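Local coordinates for protein uronate isomerase (PDB 2Q01) that catalyses the isomerisation of D-glucuronate to D-fructuronate and of D-galacturonate to D-tagaturonate in the breakdown of hexuronates, at residues P211-Q223 / Y226-R238. Residues are numbered along the deposited sequence; the frame is centred on the assembly and turned at random.
Sequences PRAFERFAETSGQ and YSWKSYLEAHRLR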
loop_
_atom_site.group_PDB
_atom_site.type_symbol
_atom_site.label_atom_id
_atom_site.label_comp_id
_atom_site.label_asym_id
_atom_site.label_seq_id
_atom_site.Cartn_x
_atom_site.Cartn_y
_atom_site.Cartn_z
ATOM N N PRO B 211 -26.145 -27.147 6.349
ATOM C CA PRO B 211 -27.329 -27.965 6.680
ATOM C C PRO B 211 -27.304 -28.691 8.035
ATOM O O PRO B 211 -28.337 -28.769 8.703
ATOM C CB PRO B 211 -27.398 -28.982 5.529
ATOM C CG PRO B 211 -26.056 -28.975 4.925
ATOM C CD PRO B 211 -25.567 -27.577 5.061
ATOM N N ARG B 212 -26.144 -29.204 8.437
ATOM C CA ARG B 212 -25.994 -29.784 9.768
ATOM C C ARG B 212 -25.998 -28.701 10.846
ATOM O O ARG B 212 -26.523 -28.917 11.935
ATOM C CB ARG B 212 -24.729 -30.638 9.866
ATOM C CG ARG B 212 -24.750 -31.643 11.015
ATOM C CD ARG B 212 -23.845 -32.842 10.748
ATOM N NE ARG B 212 -24.284 -33.634 9.595
ATOM C CZ ARG B 212 -23.856 -34.862 9.309
ATOM N NH1 ARG B 212 -24.317 -35.487 8.234
ATOM N NH2 ARG B 212 -22.975 -35.472 10.091
ATOM N N ALA B 213 -25.426 -27.539 10.526
ATOM C CA ALA B 213 -25.413 -26.395 11.433
ATOM C C ALA B 213 -26.822 -25.886 11.732
ATOM O O ALA B 213 -27.139 -25.610 12.883
ATOM C CB ALA B 213 -24.556 -25.276 10.874
ATOM N N PHE B 214 -27.651 -25.777 10.694
ATOM C CA PHE B 214 -29.056 -25.377 10.827
ATOM C C PHE B 214 -29.864 -26.372 11.648
ATOM O O PHE B 214 -30.793 -25.990 12.365
ATOM C CB PHE B 214 -29.706 -25.252 9.447
ATOM C CG PHE B 214 -29.735 -23.859 8.907
ATOM C CD1 PHE B 214 -28.685 -23.370 8.139
ATOM C CD2 PHE B 214 -30.827 -23.041 9.140
ATOM C CE1 PHE B 214 -28.724 -22.079 7.629
ATOM C CE2 PHE B 214 -30.877 -21.754 8.645
ATOM C CZ PHE B 214 -29.826 -21.269 7.884
ATOM N N GLU B 215 -29.506 -27.647 11.523
ATOM C CA GLU B 215 -30.204 -28.738 12.187
ATOM C C GLU B 215 -30.011 -28.662 13.696
ATOM O O GLU B 215 -30.990 -28.687 14.446
ATOM C CB GLU B 215 -29.714 -30.083 11.641
ATOM C CG GLU B 215 -30.766 -31.184 11.636
ATOM C CD GLU B 215 -30.315 -32.439 10.893
ATOM O OE1 GLU B 215 -31.182 -33.119 10.303
ATOM O OE2 GLU B 215 -29.103 -32.747 10.894
ATOM N N ARG B 216 -28.758 -28.542 14.137
ATOM C CA ARG B 216 -28.466 -28.430 15.568
ATOM C C ARG B 216 -28.694 -27.028 16.144
ATOM O O ARG B 216 -28.793 -26.874 17.359
ATOM C CB ARG B 216 -27.087 -29.010 15.936
ATOM C CG ARG B 216 -25.920 -28.544 15.103
ATOM C CD ARG B 216 -24.755 -29.522 15.209
ATOM N NE ARG B 216 -24.066 -29.440 16.498
ATOM C CZ ARG B 216 -22.802 -29.049 16.663
ATOM N NH1 ARG B 216 -22.058 -28.708 15.617
ATOM N NH2 ARG B 216 -22.275 -29.009 17.881
ATOM N N PHE B 217 -28.805 -26.026 15.272
ATOM C CA PHE B 217 -29.262 -24.675 15.645
ATOM C C PHE B 217 -30.723 -24.723 16.120
ATOM O O PHE B 217 -31.099 -24.016 17.054
ATOM C CB PHE B 217 -29.070 -23.728 14.446
ATOM C CG PHE B 217 -29.476 -22.282 14.678
ATOM C CD1 PHE B 217 -29.983 -21.537 13.620
ATOM C CD2 PHE B 217 -29.311 -21.651 15.908
ATOM C CE1 PHE B 217 -30.354 -20.207 13.791
ATOM C CE2 PHE B 217 -29.688 -20.323 16.088
ATOM C CZ PHE B 217 -30.201 -19.601 15.025
ATOM N N ALA B 218 -31.528 -25.580 15.487
ATOM C CA ALA B 218 -32.917 -25.823 15.890
ATOM C C ALA B 218 -33.026 -26.574 17.222
ATOM O O ALA B 218 -33.970 -26.360 17.981
ATOM C CB ALA B 218 -33.651 -26.581 14.799
ATOM N N GLU B 219 -32.060 -27.451 17.496
ATOM C CA GLU B 219 -32.013 -28.201 18.756
ATOM C C GLU B 219 -31.639 -27.313 19.943
ATOM O O GLU B 219 -32.255 -27.411 21.003
ATOM C CB GLU B 219 -31.037 -29.377 18.663
ATOM C CG GLU B 219 -31.409 -30.430 17.623
ATOM C CD GLU B 219 -30.266 -31.386 17.301
ATOM O OE1 GLU B 219 -29.164 -31.238 17.879
ATOM O OE2 GLU B 219 -30.471 -32.290 16.463
ATOM N N THR B 220 -30.643 -26.446 19.759
ATOM C CA THR B 220 -30.186 -25.542 20.826
ATOM C C THR B 220 -31.133 -24.370 21.104
ATOM O O THR B 220 -31.107 -23.794 22.190
ATOM C CB THR B 220 -28.763 -24.982 20.564
ATOM O OG1 THR B 220 -28.769 -24.171 19.386
ATOM C CG2 THR B 220 -27.751 -26.104 20.409
ATOM N N SER B 221 -31.964 -24.016 20.131
ATOM C CA SER B 221 -32.895 -22.906 20.308
ATOM C C SER B 221 -34.333 -23.345 20.585
ATOM O O SER B 221 -35.093 -22.612 21.217
ATOM C CB SER B 221 -32.864 -21.980 19.094
ATOM O OG SER B 221 -33.281 -22.662 17.925
ATOM N N GLY B 222 -34.700 -24.530 20.097
ATOM C CA GLY B 222 -36.063 -25.042 20.227
ATOM C C GLY B 222 -37.040 -24.344 19.298
ATOM O O GLY B 222 -38.249 -24.351 19.544
ATOM N N GLN B 223 -36.510 -23.757 18.223
ATOM C CA GLN B 223 -37.285 -22.922 17.304
ATOM C C GLN B 223 -37.391 -23.518 15.904
ATOM O O GLN B 223 -36.553 -24.328 15.501
ATOM C CB GLN B 223 -36.654 -21.532 17.200
ATOM C CG GLN B 223 -36.721 -20.706 18.473
ATOM C CD GLN B 223 -38.119 -20.209 18.780
ATOM O OE1 GLN B 223 -38.778 -19.587 17.941
ATOM N NE2 GLN B 223 -38.579 -20.473 19.998
ATOM N N TYR B 226 -36.143 -22.962 10.011
ATOM C CA TYR B 226 -36.327 -22.869 8.565
ATOM C C TYR B 226 -37.509 -21.959 8.191
ATOM O O TYR B 226 -38.055 -22.057 7.095
ATOM C CB TYR B 226 -36.495 -24.265 7.955
ATOM C CG TYR B 226 -35.413 -25.256 8.351
ATOM C CD1 TYR B 226 -34.180 -25.275 7.701
ATOM C CD2 TYR B 226 -35.630 -26.183 9.374
ATOM C CE1 TYR B 226 -33.189 -26.187 8.060
ATOM C CE2 TYR B 226 -34.647 -27.093 9.745
ATOM C CZ TYR B 226 -33.430 -27.092 9.084
ATOM O OH TYR B 226 -32.461 -27.998 9.451
ATOM N N SER B 227 -37.888 -21.080 9.114
ATOM C CA SER B 227 -38.914 -20.057 8.882
ATOM C C SER B 227 -38.423 -18.744 9.493
ATOM O O SER B 227 -37.880 -18.738 10.598
ATOM C CB SER B 227 -40.254 -20.486 9.486
ATOM O OG SER B 227 -41.121 -19.383 9.664
ATOM N N TRP B 228 -38.632 -17.647 8.771
ATOM C CA TRP B 228 -37.909 -16.381 8.989
ATOM C C TRP B 228 -37.976 -15.741 10.375
ATOM O O TRP B 228 -36.940 -15.558 11.018
ATOM C CB TRP B 228 -38.278 -15.363 7.905
ATOM C CG TRP B 228 -37.641 -14.004 8.053
ATOM C CD1 TRP B 228 -38.291 -12.813 8.211
ATOM C CD2 TRP B 228 -36.236 -13.694 8.043
ATOM N NE1 TRP B 228 -37.385 -11.782 8.296
ATOM C CE2 TRP B 228 -36.118 -12.294 8.195
ATOM C CE3 TRP B 228 -35.068 -14.462 7.919
ATOM C CZ2 TRP B 228 -34.877 -11.646 8.227
ATOM C CZ3 TRP B 228 -33.840 -13.818 7.954
ATOM C CH2 TRP B 228 -33.753 -12.422 8.102
ATOM N N LYS B 229 -39.180 -15.409 10.829
ATOM C CA LYS B 229 -39.349 -14.710 12.099
ATOM C C LYS B 229 -38.875 -15.527 13.299
ATOM O O LYS B 229 -38.432 -14.959 14.304
ATOM C CB LYS B 229 -40.798 -14.241 12.280
ATOM C CG LYS B 229 -41.048 -12.830 11.727
ATOM C CD LYS B 229 -42.529 -12.554 11.477
ATOM C CE LYS B 229 -42.980 -13.070 10.109
ATOM N NZ LYS B 229 -44.444 -12.908 9.900
ATOM N N SER B 230 -38.950 -16.851 13.182
ATOM C CA SER B 230 -38.476 -17.729 14.250
ATOM C C SER B 230 -37.014 -18.163 14.077
ATOM O O SER B 230 -36.432 -18.759 14.984
ATOM C CB SER B 230 -39.405 -18.934 14.426
ATOM O OG SER B 230 -39.541 -19.667 13.227
ATOM N N TYR B 231 -36.437 -17.872 12.913
ATOM C CA TYR B 231 -34.995 -17.998 12.698
ATOM C C TYR B 231 -34.328 -16.829 13.415
ATOM O O TYR B 231 -33.277 -16.978 14.048
ATOM C CB TYR B 231 -34.679 -17.984 11.198
ATOM C CG TYR B 231 -33.225 -17.760 10.830
ATOM C CD1 TYR B 231 -32.317 -18.824 10.803
ATOM C CD2 TYR B 231 -32.765 -16.490 10.473
ATOM C CE1 TYR B 231 -30.991 -18.623 10.452
ATOM C CE2 TYR B 231 -31.437 -16.278 10.128
ATOM C CZ TYR B 231 -30.558 -17.347 10.115
ATOM O OH TYR B 231 -29.247 -17.138 9.770
ATOM N N LEU B 232 -34.963 -15.666 13.312
ATOM C CA LEU B 232 -34.531 -14.470 14.012
ATOM C C LEU B 232 -34.711 -14.587 15.523
ATOM O O LEU B 232 -33.852 -14.128 16.281
ATOM C CB LEU B 232 -35.262 -13.239 13.477
ATOM C CG LEU B 232 -34.905 -12.775 12.064
ATOM C CD1 LEU B 232 -35.576 -11.449 11.780
ATOM C CD2 LEU B 232 -33.395 -12.667 11.890
ATOM N N GLU B 233 -35.812 -15.205 15.955
ATOM C CA GLU B 233 -36.020 -15.515 17.375
ATOM C C GLU B 233 -34.988 -16.490 17.921
ATOM O O GLU B 233 -34.575 -16.373 19.070
ATOM C CB GLU B 233 -37.423 -16.060 17.644
ATOM C CG GLU B 233 -38.357 -15.052 18.303
ATOM C CD GLU B 233 -37.828 -14.532 19.634
ATOM O OE1 GLU B 233 -37.477 -15.360 20.503
ATOM O OE2 GLU B 233 -37.769 -13.294 19.810
ATOM N N ALA B 234 -34.578 -17.441 17.087
ATOM C CA ALA B 234 -33.549 -18.406 17.447
ATOM C C ALA B 234 -32.186 -17.747 17.636
ATOM O O ALA B 234 -31.398 -18.194 18.462
ATOM C CB ALA B 234 -33.470 -19.496 16.404
ATOM N N HIS B 235 -31.916 -16.689 16.873
ATOM C CA HIS B 235 -30.687 -15.914 17.022
ATOM C C HIS B 235 -30.692 -15.075 18.294
ATOM O O HIS B 235 -29.661 -14.941 18.951
ATOM C CB HIS B 235 -30.476 -14.998 15.826
ATOM C CG HIS B 235 -29.728 -15.630 14.696
ATOM N ND1 HIS B 235 -28.410 -16.017 14.802
ATOM C CD2 HIS B 235 -30.099 -15.902 13.424
ATOM C CE1 HIS B 235 -28.006 -16.522 13.650
ATOM N NE2 HIS B 235 -29.011 -16.461 12.796
ATOM N N ARG B 236 -31.852 -14.509 18.624
ATOM C CA ARG B 236 -32.009 -13.703 19.830
ATOM C C ARG B 236 -31.845 -14.540 21.092
ATOM O O ARG B 236 -31.148 -14.130 22.023
ATOM C CB ARG B 236 -33.360 -13.001 19.842
ATOM C CG ARG B 236 -33.458 -11.833 18.893
ATOM C CD ARG B 236 -34.763 -11.067 19.092
ATOM N NE ARG B 236 -35.197 -10.456 17.837
ATOM C CZ ARG B 236 -36.144 -10.948 17.042
ATOM N NH1 ARG B 236 -36.798 -12.059 17.370
ATOM N NH2 ARG B 236 -36.449 -10.318 15.917
ATOM N N LEU B 237 -32.476 -15.713 21.106
ATOM C CA LEU B 237 -32.391 -16.637 22.233
ATOM C C LEU B 237 -30.981 -17.190 22.434
ATOM O O LEU B 237 -30.544 -17.381 23.570
ATOM C CB LEU B 237 -33.395 -17.785 22.077
ATOM C CG LEU B 237 -34.895 -17.485 22.181
ATOM C CD1 LEU B 237 -35.680 -18.779 22.093
ATOM C CD2 LEU B 237 -35.264 -16.720 23.455
ATOM N N ARG B 238 -30.272 -17.439 21.336
ATOM C CA ARG B 238 -28.902 -17.940 21.416
ATOM C C ARG B 238 -27.924 -16.854 21.840
ATOM O O ARG B 238 -27.020 -17.115 22.621
ATOM C CB ARG B 238 -28.460 -18.601 20.104
ATOM C CG ARG B 238 -29.104 -19.965 19.856
ATOM C CD ARG B 238 -28.970 -20.870 21.055
ATOM N NE ARG B 238 -27.636 -21.445 21.164
ATOM C CZ ARG B 238 -27.124 -21.946 22.283
ATOM N NH1 ARG B 238 -25.902 -22.461 22.278
ATOM N NH2 ARG B 238 -27.828 -21.927 23.406
HETATM O O HOH W 1 -30.559 -28.227 7.531
#
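Phe-217 packs from helix 210-221 against helix 228-244 as a knob among Tyr-231, Ala-234, His-235 and Arg-238. A chi1 of -179° sets CG opposite the backbone N and carries the ring across to the second helix. From CB the chain leads to a ring that divides its partners: Phe-217 CE1 meets Tyr-231 CE1 (3.8 Å), the ring planes nearly perpendicular, CE2 lies beside the aliphatic CG of Arg-238, and the leading atom CZ presses on Ala-234 CB (3.5 Å). CZ also stands over the centre of the His-235 imidazole, 3.9 Å above its plane, an edge-to-face contact. His-235 is fixed in rotation from both nitrogens, NE2 donating to Tyr-231 OH (3.1 Å), which also bonds Val-202 O, and ND1 bonding to Tyr-197 OH. Replacing His-235 by alanine would probably leave the Phe-217 edge without its aromatic face and Tyr-231 OH without this donor. Phe-214 CE2 packs against Tyr-231 CE1 (3.6 Å), the rings rim to rim, while Phe-214 CB meets Tyr-226 CE1. Near the turn, Ser-221 OG bonds back to Phe-217 O (2.7 Å), and Gln-223 CB rests on Ser-230 O and Ala-234 CB. Thr-220 CB lies over one face of the Arg-238 guanidinium, offset toward its rim; Thr-220 OG1 and Arg-238 NE both bond Pro-174 O. Phe-214, Phe-217, Tyr-226, Tyr-231 and His-235 form an aromatic cluster between consecutive helical segments, 211-221 and 228-238, crossing at 64° in this TIM-barrel-clan isomerase.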